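Local coordinates for protein proline iminopeptidase (Streptomyces halstedii, PDB 3WMR) that hydrolyses amides, with a hydrophobic tunnel for its polyketide substrates, and probably releases N-terminal proline from peptides as related peptidases do, at residues D80-G85 against V100-D105; T67-A72 against E305-Y310; A197-H202 against V207-D212; A271-F276 against V283-L288. One frame throughout, in Å; residues are numbered along the deposited sequence.

Contact 1. Residues D80-G85 against V100-D105; sequences DQLGNG and VQLFED
Gln81 CB rests obliquely against the Phe103 ring, 3.8 Å from Phe103 CE1, its chain crossing the ring at about a right angle. CG stands anti to the carbonyl carbon (chi1 -67°), and the chain runs on extended. This lays the amide beside the CD1 end of the ring, its plane turned 66° from the ring's. Gln81 OE1 passes 3.9 Å from Phe103 CD1 and accepts from Trp127 NE1; Gln81 NE2 donates to His53 O, so both ends of the amide are held and its rotation is fixed. Gln81 to Asn84 form a type II beta turn in the loop after strand 76-80 of the alpha/beta hydrolase fold, with Gly83 at its third position. The turn aims Leu82 O at the edge of the Phe103 ring, near its plane, 3.3 Å from Phe103 CE1. With an alanine at Phe103, Gln81 CB and Leu82 O would probably face a gap, and Leu131 and Met230 would lose the ring they pack on. Next to the ring, Leu82 CD2 meets Leu102 CD2 at 4.1 Å, the two side chains crossing at about a right angle, while Leu102 CD2 also lies above one face of the Phe103 ring, toward its rim.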
loop_
_atom_site.group_PDB
_atom_site.type_symbol
_atom_site.label_atom_id
_atom_site.label_comp_id
_atom_site.label_asym_id
_atom_site.label_seq_id
_atom_site.Cartn_x
_atom_site.Cartn_y
_atom_site.Cartn_z
ATOM N N ASP A 80 -0.764 -1.477 11.567
ATOM C CA ASP A 80 0.134 -0.352 11.343
ATOM C C ASP A 80 1.543 -0.862 11.415
ATOM O O ASP A 80 1.950 -1.434 12.416
ATOM C CB ASP A 80 -0.024 0.718 12.415
ATOM C CG ASP A 80 -1.321 1.470 12.307
ATOM O OD1 ASP A 80 -1.950 1.480 11.226
ATOM O OD2 ASP A 80 -1.700 2.056 13.327
ATOM N N GLN A 81 2.284 -0.657 10.343
ATOM C CA GLN A 81 3.695 -0.998 10.296
ATOM C C GLN A 81 4.525 -0.166 11.283
ATOM O O GLN A 81 4.127 0.918 11.702
ATOM C CB GLN A 81 4.198 -0.865 8.856
ATOM C CG GLN A 81 3.558 -1.910 7.951
ATOM C CD GLN A 81 3.593 -1.560 6.477
ATOM O OE1 GLN A 81 4.603 -1.079 5.961
ATOM N NE2 GLN A 81 2.499 -1.859 5.779
ATOM N N LEU A 82 5.679 -0.697 11.664
ATOM C CA LEU A 82 6.517 -0.048 12.675
ATOM C C LEU A 82 6.905 1.343 12.222
ATOM O O LEU A 82 7.302 1.532 11.081
ATOM C CB LEU A 82 7.785 -0.856 12.928
ATOM C CG LEU A 82 8.708 -0.350 14.045
ATOM C CD1 LEU A 82 8.059 -0.559 15.408
ATOM C CD2 LEU A 82 10.063 -1.042 13.987
ATOM N N GLY A 83 6.804 2.303 13.137
ATOM C CA GLY A 83 7.218 3.677 12.881
ATOM C C GLY A 83 6.060 4.656 12.844
ATOM O O GLY A 83 6.270 5.866 12.985
ATOM N N ASN A 84 4.841 4.162 12.650
ATOM C CA ASN A 84 3.675 5.055 12.625
ATOM C C ASN A 84 2.395 4.417 13.154
ATOM O O ASN A 84 2.350 3.218 13.417
ATOM C CB ASN A 84 3.439 5.606 11.206
ATOM C CG ASN A 84 2.956 7.050 11.211
ATOM O OD1 ASN A 84 2.892 7.689 12.259
ATOM N ND2 ASN A 84 2.622 7.568 10.041
ATOM N N GLY A 85 1.360 5.235 13.322
ATOM C CA GLY A 85 0.088 4.764 13.851
ATOM C C GLY A 85 0.228 4.204 15.258
ATOM O O GLY A 85 0.940 4.770 16.097
ATOM N N VAL A 100 13.592 -2.498 4.015
ATOM C CA VAL A 100 12.620 -3.482 3.595
ATOM C C VAL A 100 12.689 -4.723 4.507
ATOM O O VAL A 100 11.661 -5.287 4.862
ATOM C CB VAL A 100 12.841 -3.887 2.118
ATOM C CG1 VAL A 100 11.813 -4.925 1.681
ATOM C CG2 VAL A 100 12.810 -2.658 1.217
ATOM N N GLN A 101 13.898 -5.150 4.881
ATOM C CA GLN A 101 14.059 -6.327 5.744
ATOM C C GLN A 101 13.326 -6.155 7.068
ATOM O O GLN A 101 12.696 -7.082 7.565
ATOM C CB GLN A 101 15.541 -6.618 6.023
ATOM C CG GLN A 101 15.745 -7.891 6.844
ATOM C CD GLN A 101 15.224 -9.142 6.140
ATOM O OE1 GLN A 101 14.445 -9.926 6.710
ATOM N NE2 GLN A 101 15.667 -9.346 4.893
ATOM N N LEU A 102 13.411 -4.959 7.635
ATOM C CA LEU A 102 12.702 -4.638 8.863
ATOM C C LEU A 102 11.213 -4.970 8.751
ATOM O O LEU A 102 10.643 -5.639 9.624
ATOM C CB LEU A 102 12.859 -3.156 9.179
ATOM C CG LEU A 102 12.203 -2.657 10.467
ATOM C CD1 LEU A 102 12.940 -3.235 11.665
ATOM C CD2 LEU A 102 12.197 -1.136 10.498
ATOM N N PHE A 103 10.588 -4.489 7.679
ATOM C CA PHE A 103 9.149 -4.635 7.517
ATOM C C PHE A 103 8.750 -6.040 7.126
ATOM O O PHE A 103 7.648 -6.467 7.470
ATOM C CB PHE A 103 8.604 -3.599 6.525
ATOM C CG PHE A 103 8.692 -2.205 7.048
ATOM C CD1 PHE A 103 7.856 -1.795 8.065
ATOM C CD2 PHE A 103 9.661 -1.330 6.587
ATOM C CE1 PHE A 103 7.951 -0.524 8.593
ATOM C CE2 PHE A 103 9.751 -0.050 7.106
ATOM C CZ PHE A 103 8.898 0.351 8.116
ATOM N N GLU A 104 9.617 -6.756 6.407
ATOM C CA GLU A 104 9.407 -8.194 6.156
ATOM C C GLU A 104 9.391 -8.978 7.461
ATOM O O GLU A 104 8.574 -9.871 7.651
ATOM C CB GLU A 104 10.538 -8.794 5.326
ATOM C CG GLU A 104 10.603 -8.366 3.880
ATOM C CD GLU A 104 11.759 -9.062 3.186
ATOM O OE1 GLU A 104 11.704 -10.298 3.061
ATOM O OE2 GLU A 104 12.720 -8.382 2.780
ATOM N N ASP A 105 10.349 -8.653 8.331
ATOM C CA ASP A 105 10.500 -9.320 9.616
ATOM C C ASP A 105 9.301 -9.031 10.499
ATOM O O ASP A 105 8.848 -9.913 11.211
ATOM C CB ASP A 105 11.777 -8.858 10.332
ATOM C CG ASP A 105 13.046 -9.420 9.714
ATOM O OD1 ASP A 105 12.978 -10.446 9.010
ATOM O OD2 ASP A 105 14.131 -8.832 9.944
#

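Contact 2. Residues T67-A72 against E305-Y310; sequences TSLTEA and EVMIDY
Thr67 O is gripped twice by Thr70, by OG1 at 2.7 Å and by the backbone N at 3.1 Å, and this fixes the short turn that brings Leu69 and Ala72 against Ile308. The hydroxyl comes in nearly in line with the carbonyl bond, at a C=O...donor angle of 165°. On the side of the turn facing helix 300-312, one methyl of Leu69 does double work: Leu69 CD2 lies 3.8 Å from Ile308 CD1 and equally 3.8 Å from Met307 CB. Ile308 and Leu69 run side by side but point opposite ways. Ile308 CG1 stands anti to the carbonyl carbon (chi1 -66°), and a second bend at chi2 brings CD1 back toward the loop, where it also meets Ala72 CB at 3.7 Å. Met307 gives the contact its CB, while its side chain packs on Met259. Leu69 reaches Val76 as well, so the contact fastens the loop before strand 76-80 and the C-terminal helix to the alpha/beta hydrolase core. The contact itself is wholly aliphatic, so it gives close packing with little directionality; the directional link between loop and helix is the Ser68 OG to His304 ND1 hydrogen bond beside it.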
loop_
_atom_site.group_PDB
_atom_site.type_symbol
_atom_site.label_atom_id
_atom_site.label_comp_id
_atom_site.label_asym_id
_atom_site.label_seq_id
_atom_site.Cartn_x
_atom_site.Cartn_y
_atom_site.Cartn_z
ATOM N N THR A 67 -13.147 -3.808 5.546
ATOM C CA THR A 67 -13.964 -4.606 6.473
ATOM C C THR A 67 -15.228 -5.137 5.790
ATOM O O THR A 67 -15.847 -6.054 6.295
ATOM C CB THR A 67 -14.390 -3.809 7.719
ATOM O OG1 THR A 67 -15.076 -2.630 7.305
ATOM C CG2 THR A 67 -13.173 -3.419 8.574
ATOM N N SER A 68 -15.613 -4.569 4.649
ATOM C CA SER A 68 -16.736 -5.102 3.882
ATOM C C SER A 68 -16.558 -6.578 3.547
ATOM O O SER A 68 -17.521 -7.326 3.512
ATOM C CB SER A 68 -16.949 -4.304 2.593
ATOM O OG SER A 68 -15.894 -4.518 1.659
ATOM N N LEU A 69 -15.326 -7.012 3.295
ATOM C CA LEU A 69 -15.089 -8.417 2.982
ATOM C C LEU A 69 -15.591 -9.412 4.038
ATOM O O LEU A 69 -15.926 -10.549 3.688
ATOM C CB LEU A 69 -13.589 -8.670 2.697
ATOM C CG LEU A 69 -12.939 -7.743 1.665
ATOM C CD1 LEU A 69 -11.446 -8.034 1.599
ATOM C CD2 LEU A 69 -13.570 -7.881 0.294
ATOM N N THR A 70 -15.660 -8.994 5.311
ATOM C CA THR A 70 -16.183 -9.864 6.379
ATOM C C THR A 70 -17.668 -10.186 6.157
ATOM O O THR A 70 -18.177 -11.168 6.676
ATOM C CB THR A 70 -15.988 -9.274 7.793
ATOM O OG1 THR A 70 -16.730 -8.048 7.914
ATOM C CG2 THR A 70 -14.514 -9.019 8.076
ATOM N N GLU A 71 -18.334 -9.385 5.344
ATOM C CA GLU A 71 -19.737 -9.606 4.990
ATOM C C GLU A 71 -19.899 -10.955 4.272
ATOM O O GLU A 71 -20.945 -11.605 4.386
ATOM C CB GLU A 71 -20.198 -8.450 4.107
ATOM C CG GLU A 71 -21.669 -8.385 3.758
ATOM C CD GLU A 71 -21.895 -7.558 2.505
ATOM O OE1 GLU A 71 -21.372 -6.420 2.437
ATOM O OE2 GLU A 71 -22.573 -8.060 1.582
ATOM N N ALA A 72 -18.845 -11.380 3.568
ATOM C CA ALA A 72 -18.841 -12.646 2.828
ATOM C C ALA A 72 -18.025 -13.732 3.528
ATOM O O ALA A 72 -17.654 -14.732 2.906
ATOM C CB ALA A 72 -18.319 -12.420 1.409
ATOM N N GLU A 305 -16.755 -6.479 -5.077
ATOM C CA GLU A 305 -17.084 -7.568 -6.001
ATOM C C GLU A 305 -15.830 -8.225 -6.594
ATOM O O GLU A 305 -15.749 -9.449 -6.702
ATOM C CB GLU A 305 -17.968 -7.071 -7.149
ATOM C CG GLU A 305 -19.407 -6.752 -6.763
ATOM C CD GLU A 305 -20.190 -6.057 -7.877
ATOM O OE1 GLU A 305 -19.604 -5.757 -8.949
ATOM O OE2 GLU A 305 -21.402 -5.800 -7.675
ATOM N N VAL A 306 -14.860 -7.409 -6.990
ATOM C CA VAL A 306 -13.654 -7.930 -7.632
ATOM C C VAL A 306 -12.858 -8.758 -6.633
ATOM O O VAL A 306 -12.472 -9.876 -6.927
ATOM C CB VAL A 306 -12.797 -6.807 -8.235
ATOM C CG1 VAL A 306 -11.417 -7.330 -8.647
ATOM C CG2 VAL A 306 -13.501 -6.212 -9.439
ATOM N N MET A 307 -12.680 -8.219 -5.433
ATOM C CA MET A 307 -11.992 -8.918 -4.366
ATOM C C MET A 307 -12.660 -10.236 -3.998
ATOM O O MET A 307 -12.007 -11.278 -3.959
ATOM C CB MET A 307 -11.867 -8.020 -3.138
ATOM C CG MET A 307 -10.779 -6.961 -3.259
ATOM S SD MET A 307 -9.122 -7.676 -3.430
ATOM C CE MET A 307 -8.951 -8.528 -1.873
ATOM N N ILE A 308 -13.966 -10.207 -3.751
ATOM C CA ILE A 308 -14.673 -11.432 -3.381
ATOM C C ILE A 308 -14.552 -12.513 -4.459
ATOM O O ILE A 308 -14.339 -13.691 -4.141
ATOM C CB ILE A 308 -16.162 -11.157 -3.076
ATOM C CG1 ILE A 308 -16.289 -10.289 -1.829
ATOM C CG2 ILE A 308 -16.929 -12.462 -2.890
ATOM C CD1 ILE A 308 -15.664 -10.871 -0.582
ATOM N N ASP A 309 -14.683 -12.108 -5.726
ATOM C CA ASP A 309 -14.528 -13.013 -6.873
ATOM C C ASP A 309 -13.142 -13.690 -6.879
ATOM O O ASP A 309 -13.026 -14.907 -7.045
ATOM C CB ASP A 309 -14.759 -12.230 -8.166
ATOM C CG ASP A 309 -14.826 -13.121 -9.389
ATOM O OD1 ASP A 309 -15.952 -13.537 -9.751
ATOM O OD2 ASP A 309 -13.758 -13.405 -9.990
ATOM N N TYR A 310 -12.097 -12.894 -6.670
ATOM C CA TYR A 310 -10.739 -13.429 -6.578
ATOM C C TYR A 310 -10.613 -14.329 -5.340
ATOM O O TYR A 310 -10.118 -15.465 -5.428
ATOM C CB TYR A 310 -9.705 -12.286 -6.513
ATOM C CG TYR A 310 -8.351 -12.757 -6.039
ATOM C CD1 TYR A 310 -7.483 -13.418 -6.910
ATOM C CD2 TYR A 310 -7.963 -12.608 -4.714
ATOM C CE1 TYR A 310 -6.256 -13.895 -6.482
ATOM C CE2 TYR A 310 -6.741 -13.083 -4.277
ATOM C CZ TYR A 310 -5.885 -13.731 -5.164
ATOM O OH TYR A 310 -4.651 -14.199 -4.730
#

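Contact 3. Residues A197-H202 against V207-D212; sequences AFYDRH and VPWPRD
The indole of Trp209 and the phenol of Tyr199 meet obliquely, Trp209 CZ2 lying 4.3 Å from Tyr199 CD2, while at the indole's edge, in its plane, sits a water. Phe213 packs edge-to-face with the same indole, and Phe217 also meets it. In the other segment His202 ND1 lies over the centre of one face of Phe198, and Arg201 CB over the imidazole of His202. The water joins the two segments: it accepts from Trp209 NE1 at 2.8 Å and donates to Asp200 OD1 at 2.9 Å. Asp200 CG is anti to the carbonyl carbon (chi1 -62°), which carries the carboxylate toward the loop, and Val207 CG2 approaches Asp200 OD1 to 3.6 Å. After Val207 a cis peptide precedes Pro208, and Pro210 then stands at the N-cap position of helix 211-222. The contact thus closes the short connection between helices 189-202 and 211-222, which lie in the helical insertion that caps the core in this family; Tyr199 is about 8 Å, side chain to side chain, from the predicted catalytic His293, its hydroxyl hydrogen-bonded to Glu235 N. Because Asp200 OD1 also has a salt bridge to Arg196, the carboxylate is probably ionised and would polarise the water that bridges it to the indole N-H.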
loop_
_atom_site.group_PDB
_atom_site.type_symbol
_atom_site.label_atom_id
_atom_site.label_comp_id
_atom_site.label_asym_id
_atom_site.label_seq_id
_atom_site.Cartn_x
_atom_site.Cartn_y
_atom_site.Cartn_z
ATOM N N ALA A 197 -3.570 19.257 -7.614
ATOM C CA ALA A 197 -3.911 19.022 -9.000
ATOM C C ALA A 197 -3.489 17.603 -9.450
ATOM O O ALA A 197 -4.154 17.013 -10.291
ATOM C CB ALA A 197 -3.285 20.087 -9.895
ATOM N N PHE A 198 -2.401 17.052 -8.897
ATOM C CA PHE A 198 -1.985 15.669 -9.243
ATOM C C PHE A 198 -2.831 14.673 -8.461
ATOM O O PHE A 198 -3.359 13.734 -9.034
ATOM C CB PHE A 198 -0.477 15.437 -8.971
ATOM C CG PHE A 198 0.020 14.048 -9.329
ATOM C CD1 PHE A 198 -0.157 12.971 -8.458
ATOM C CD2 PHE A 198 0.713 13.830 -10.517
ATOM C CE1 PHE A 198 0.326 11.707 -8.783
ATOM C CE2 PHE A 198 1.193 12.571 -10.845
ATOM C CZ PHE A 198 1.012 11.517 -9.974
ATOM N N TYR A 199 -2.978 14.892 -7.156
ATOM C CA TYR A 199 -3.680 13.933 -6.302
ATOM C C TYR A 199 -5.131 13.794 -6.754
ATOM O O TYR A 199 -5.651 12.680 -6.840
ATOM C CB TYR A 199 -3.610 14.319 -4.813
ATOM C CG TYR A 199 -2.355 13.845 -4.055
ATOM C CD1 TYR A 199 -1.083 14.043 -4.571
ATOM C CD2 TYR A 199 -2.462 13.255 -2.802
ATOM C CE1 TYR A 199 0.059 13.611 -3.874
ATOM C CE2 TYR A 199 -1.339 12.848 -2.085
ATOM C CZ TYR A 199 -0.084 13.025 -2.627
ATOM O OH TYR A 199 1.004 12.623 -1.902
ATOM N N ASP A 200 -5.769 14.921 -7.067
ATOM C CA ASP A 200 -7.165 14.918 -7.506
ATOM C C ASP A 200 -7.366 14.091 -8.773
ATOM O O ASP A 200 -8.472 13.651 -9.029
ATOM C CB ASP A 200 -7.691 16.342 -7.752
ATOM C CG ASP A 200 -7.682 17.212 -6.502
ATOM O OD1 ASP A 200 -7.573 16.690 -5.376
ATOM O OD2 ASP A 200 -7.797 18.449 -6.642
ATOM N N ARG A 201 -6.315 13.859 -9.569
ATOM C CA ARG A 201 -6.478 13.032 -10.769
ATOM C C ARG A 201 -6.122 11.577 -10.536
ATOM O O ARG A 201 -6.809 10.666 -11.039
ATOM C CB ARG A 201 -5.613 13.538 -11.917
ATOM C CG ARG A 201 -6.001 14.901 -12.447
ATOM C CD ARG A 201 -5.104 15.263 -13.617
ATOM N NE ARG A 201 -5.361 16.606 -14.141
ATOM C CZ ARG A 201 -4.773 17.106 -15.219
ATOM N NH1 ARG A 201 -3.885 16.387 -15.898
ATOM N NH2 ARG A 201 -5.056 18.337 -15.612
ATOM N N HIS A 202 -5.015 11.366 -9.817
ATOM C CA HIS A 202 -4.348 10.066 -9.778
ATOM C C HIS A 202 -4.210 9.419 -8.394
ATOM O O HIS A 202 -3.802 8.257 -8.318
ATOM C CB HIS A 202 -2.955 10.182 -10.416
ATOM C CG HIS A 202 -2.961 10.818 -11.768
ATOM N ND1 HIS A 202 -2.429 12.069 -12.000
ATOM C CD2 HIS A 202 -3.437 10.390 -12.959
ATOM C CE1 HIS A 202 -2.586 12.386 -13.271
ATOM N NE2 HIS A 202 -3.194 11.385 -13.875
ATOM N N VAL A 207 -13.166 14.357 -3.408
ATOM C CA VAL A 207 -12.876 15.577 -2.657
ATOM C C VAL A 207 -14.228 16.194 -2.249
ATOM O O VAL A 207 -15.120 16.263 -3.087
ATOM C CB VAL A 207 -12.102 16.582 -3.534
ATOM C CG1 VAL A 207 -11.898 17.907 -2.811
ATOM C CG2 VAL A 207 -10.763 15.982 -3.970
ATOM N N PRO A 208 -14.403 16.600 -0.967
ATOM C CA PRO A 208 -13.475 16.465 0.154
ATOM C C PRO A 208 -12.986 15.022 0.301
ATOM O O PRO A 208 -13.685 14.088 -0.086
ATOM C CB PRO A 208 -14.324 16.862 1.365
ATOM C CG PRO A 208 -15.363 17.787 0.814
ATOM C CD PRO A 208 -15.681 17.222 -0.543
ATOM N N TRP A 209 -11.790 14.838 0.832
ATOM C CA TRP A 209 -11.264 13.489 1.012
ATOM C C TRP A 209 -12.162 12.665 1.961
ATOM O O TRP A 209 -12.698 13.220 2.943
ATOM C CB TRP A 209 -9.833 13.548 1.550
ATOM C CG TRP A 209 -8.803 13.989 0.535
ATOM C CD1 TRP A 209 -8.928 13.972 -0.819
ATOM C CD2 TRP A 209 -7.476 14.454 0.808
ATOM N NE1 TRP A 209 -7.785 14.424 -1.407
ATOM C CE2 TRP A 209 -6.865 14.715 -0.435
ATOM C CE3 TRP A 209 -6.745 14.680 1.984
ATOM C CZ2 TRP A 209 -5.557 15.183 -0.547
ATOM C CZ3 TRP A 209 -5.441 15.154 1.873
ATOM C CH2 TRP A 209 -4.862 15.407 0.608
ATOM N N PRO A 210 -12.338 11.349 1.668
ATOM C CA PRO A 210 -12.939 10.424 2.623
ATOM C C PRO A 210 -12.216 10.511 3.967
ATOM O O PRO A 210 -11.003 10.696 3.994
ATOM C CB PRO A 210 -12.702 9.052 1.977
ATOM C CG PRO A 210 -12.652 9.330 0.516
ATOM C CD PRO A 210 -12.017 10.684 0.388
ATOM N N ARG A 211 -12.951 10.407 5.069
ATOM C CA ARG A 211 -12.338 10.493 6.402
ATOM C C ARG A 211 -11.190 9.489 6.583
ATOM O O ARG A 211 -10.139 9.803 7.171
ATOM C CB ARG A 211 -13.379 10.235 7.484
ATOM C CG ARG A 211 -12.872 10.508 8.895
ATOM C CD ARG A 211 -13.384 9.465 9.872
ATOM N NE ARG A 211 -12.694 8.199 9.686
ATOM C CZ ARG A 211 -11.623 7.790 10.365
ATOM N NH1 ARG A 211 -11.084 8.542 11.320
ATOM N NH2 ARG A 211 -11.085 6.602 10.078
ATOM N N ASP A 212 -11.414 8.268 6.114
ATOM C CA ASP A 212 -10.393 7.240 6.210
ATOM C C ASP A 212 -9.108 7.664 5.492
ATOM O O ASP A 212 -8.014 7.404 5.993
ATOM C CB ASP A 212 -10.924 5.903 5.667
ATOM C CG ASP A 212 -11.988 5.290 6.564
ATOM O OD1 ASP A 212 -12.055 5.655 7.758
ATOM O OD2 ASP A 212 -12.755 4.438 6.076
HETATM O O HOH W 1 -6.999 14.166 -4.075
#

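Contact 4. Residues A271-F276 against V283-L288; sequences ATVKPF and VRYEVL
Phe276 and Val283 meet through backbone and methyl: the carbonyl oxygen Phe276 O lies 3.8 Å from Val283 CG1 and 4.2 Å from Val283 CG2. Val283 holds CG1 in the crowded position between its own N and carbonyl carbon (chi1 64°), and that rotation sets the isopropyl group against the helix. The ring of Phe276 takes no share in this touch. It leads away from the strand 283-288 and packs on Val260 and Leu251, so the residue is buried by one set of atoms and meets the strand with another. One turn earlier Val273 CG2 reaches Tyr285 CE1 at 4.0 Å, coming obliquely to the ring, with the two side chains crossing at about a right angle. The segments belong to a beta-alpha-beta crossover in which strand 258-263 leads to helix 270-279 and back to strand 283-288, the outermost strand on its side of the central sheet. Val273 and Tyr285 both touch Ile262 of the neighbouring strand, so the three side chains pack where the helix lies on the sheet. Pro275, whose nitrogen carries no hydrogen, falls where the helix is kinked; Phe276 N makes a weak bond to Val273 O across the bend. The Val273 side chain is about 7 Å from that of Asp266, a predicted active-site residue in the loop between strand 258-263 and the helix.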
loop_
_atom_site.group_PDB
_atom_site.type_symbol
_atom_site.label_atom_id
_atom_site.label_comp_id
_atom_site.label_asym_id
_atom_site.label_seq_id
_atom_site.Cartn_x
_atom_site.Cartn_y
_atom_site.Cartn_z
ATOM N N ALA A 271 1.909 0.837 -17.164
ATOM C CA ALA A 271 3.357 0.648 -17.306
ATOM C C ALA A 271 4.072 0.229 -16.012
ATOM O O ALA A 271 5.036 -0.545 -16.053
ATOM C CB ALA A 271 4.005 1.908 -17.874
ATOM N N THR A 272 3.628 0.746 -14.875
ATOM C CA THR A 272 4.303 0.447 -13.589
ATOM C C THR A 272 4.037 -0.982 -13.143
ATOM O O THR A 272 4.872 -1.587 -12.491
ATOM C CB THR A 272 3.879 1.377 -12.426
ATOM O OG1 THR A 272 2.489 1.201 -12.135
ATOM C CG2 THR A 272 4.161 2.831 -12.740
ATOM N N VAL A 273 2.872 -1.524 -13.512
ATOM C CA VAL A 273 2.504 -2.883 -13.118
ATOM C C VAL A 273 2.817 -3.947 -14.179
ATOM O O VAL A 273 2.644 -5.127 -13.932
ATOM C CB VAL A 273 1.016 -2.980 -12.711
ATOM C CG1 VAL A 273 0.704 -2.003 -11.594
ATOM C CG2 VAL A 273 0.087 -2.759 -13.893
ATOM N N LYS A 274 3.304 -3.540 -15.345
ATOM C CA LYS A 274 3.568 -4.481 -16.434
ATOM C C LYS A 274 4.531 -5.619 -16.061
ATOM O O LYS A 274 4.296 -6.767 -16.453
ATOM C CB LYS A 274 4.068 -3.740 -17.687
ATOM C CG LYS A 274 3.993 -4.569 -18.962
ATOM C CD LYS A 274 3.895 -3.664 -20.188
ATOM C CE LYS A 274 3.757 -4.458 -21.480
ATOM N NZ LYS A 274 4.856 -5.453 -21.637
ATOM N N PRO A 275 5.599 -5.322 -15.294
ATOM C CA PRO A 275 6.443 -6.430 -14.879
ATOM C C PRO A 275 5.700 -7.527 -14.076
ATOM O O PRO A 275 6.075 -8.680 -14.187
ATOM C CB PRO A 275 7.523 -5.745 -14.035
ATOM C CG PRO A 275 7.583 -4.360 -14.566
ATOM C CD PRO A 275 6.143 -4.030 -14.829
ATOM N N PHE A 276 4.661 -7.184 -13.284
ATOM C CA PHE A 276 3.879 -8.228 -12.595
ATOM C C PHE A 276 3.219 -9.137 -13.629
ATOM O O PHE A 276 3.257 -10.362 -13.517
ATOM C CB PHE A 276 2.786 -7.657 -11.692
ATOM C CG PHE A 276 3.291 -6.948 -10.475
ATOM C CD1 PHE A 276 3.812 -7.658 -9.414
ATOM C CD2 PHE A 276 3.160 -5.574 -10.358
ATOM C CE1 PHE A 276 4.257 -7.006 -8.282
ATOM C CE2 PHE A 276 3.601 -4.911 -9.227
ATOM C CZ PHE A 276 4.138 -5.626 -8.181
ATOM N N VAL A 283 -1.098 -14.959 -12.765
ATOM C CA VAL A 283 -1.459 -13.573 -12.490
ATOM C C VAL A 283 -2.636 -13.077 -13.304
ATOM O O VAL A 283 -2.741 -13.336 -14.504
ATOM C CB VAL A 283 -0.253 -12.628 -12.691
ATOM C CG1 VAL A 283 0.215 -12.614 -14.157
ATOM C CG2 VAL A 283 -0.581 -11.216 -12.189
ATOM N N ARG A 284 -3.521 -12.350 -12.635
ATOM C CA ARG A 284 -4.703 -11.804 -13.286
ATOM C C ARG A 284 -4.757 -10.291 -13.089
ATOM O O ARG A 284 -4.206 -9.772 -12.127
ATOM C CB ARG A 284 -5.960 -12.519 -12.792
ATOM C CG ARG A 284 -6.343 -12.248 -11.358
ATOM C CD ARG A 284 -7.422 -13.219 -10.882
ATOM N NE ARG A 284 -6.873 -14.537 -10.543
ATOM C CZ ARG A 284 -7.560 -15.505 -9.931
ATOM N NH1 ARG A 284 -8.836 -15.326 -9.587
ATOM N NH2 ARG A 284 -6.972 -16.667 -9.676
ATOM N N TYR A 285 -5.406 -9.608 -14.032
ATOM C CA TYR A 285 -5.359 -8.162 -14.187
ATOM C C TYR A 285 -6.758 -7.532 -14.123
ATOM O O TYR A 285 -7.668 -7.925 -14.875
ATOM C CB TYR A 285 -4.727 -7.870 -15.550
ATOM C CG TYR A 285 -4.371 -6.424 -15.843
ATOM C CD1 TYR A 285 -3.765 -5.619 -14.880
ATOM C CD2 TYR A 285 -4.590 -5.884 -17.110
ATOM C CE1 TYR A 285 -3.426 -4.303 -15.159
ATOM C CE2 TYR A 285 -4.243 -4.575 -17.403
ATOM C CZ TYR A 285 -3.655 -3.791 -16.417
ATOM O OH TYR A 285 -3.304 -2.498 -16.681
ATOM N N GLU A 286 -6.932 -6.556 -13.240
ATOM C CA GLU A 286 -8.213 -5.873 -13.097
ATOM C C GLU A 286 -7.984 -4.377 -13.053
ATOM O O GLU A 286 -7.126 -3.912 -12.300
ATOM C CB GLU A 286 -8.902 -6.303 -11.798
ATOM C CG GLU A 286 -9.330 -7.751 -11.762
ATOM C CD GLU A 286 -10.530 -8.048 -12.654
ATOM O OE1 GLU A 286 -11.152 -7.114 -13.208
ATOM O OE2 GLU A 286 -10.847 -9.244 -12.785
ATOM N N VAL A 287 -8.756 -3.638 -13.851
ATOM C CA VAL A 287 -8.704 -2.179 -13.876
ATOM C C VAL A 287 -10.076 -1.638 -13.506
ATOM O O VAL A 287 -11.073 -2.003 -14.113
ATOM C CB VAL A 287 -8.300 -1.651 -15.263
ATOM C CG1 VAL A 287 -8.165 -0.134 -15.247
ATOM C CG2 VAL A 287 -6.986 -2.285 -15.717
ATOM N N LEU A 288 -10.129 -0.810 -12.477
ATOM C CA LEU A 288 -11.368 -0.192 -12.071
ATOM C C LEU A 288 -11.448 1.166 -12.764
ATOM O O LEU A 288 -10.678 2.099 -12.488
ATOM C CB LEU A 288 -11.468 -0.119 -10.556
ATOM C CG LEU A 288 -11.844 -1.486 -9.957
ATOM C CD1 LEU A 288 -10.709 -2.494 -10.102
ATOM C CD2 LEU A 288 -12.255 -1.368 -8.497
#

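In the fold
From the N terminus, residues 67-72 open the longest loop, which closes only at 305-310 as contact 2 and encloses the other three. Inside it contact 1 closes first, joining the loop after strand 76-80 to helix 100-113. Contact 3 follows in the helical region between strands 143-149 and 258-263, and contact 4 then ties helix 270-279 to the edge strand 283-288. These three stand in series, and none crosses another. Contacts 2 and 4 alone touch: Tyr310 CD1 lies 3.6 Å from Arg284 NH1, and Val306 CG1 3.8 Å from Glu286 CG, so the C-terminal helix packs on the edge strand. Contacts 1 and 3 lie on opposite sides of the chain's centre.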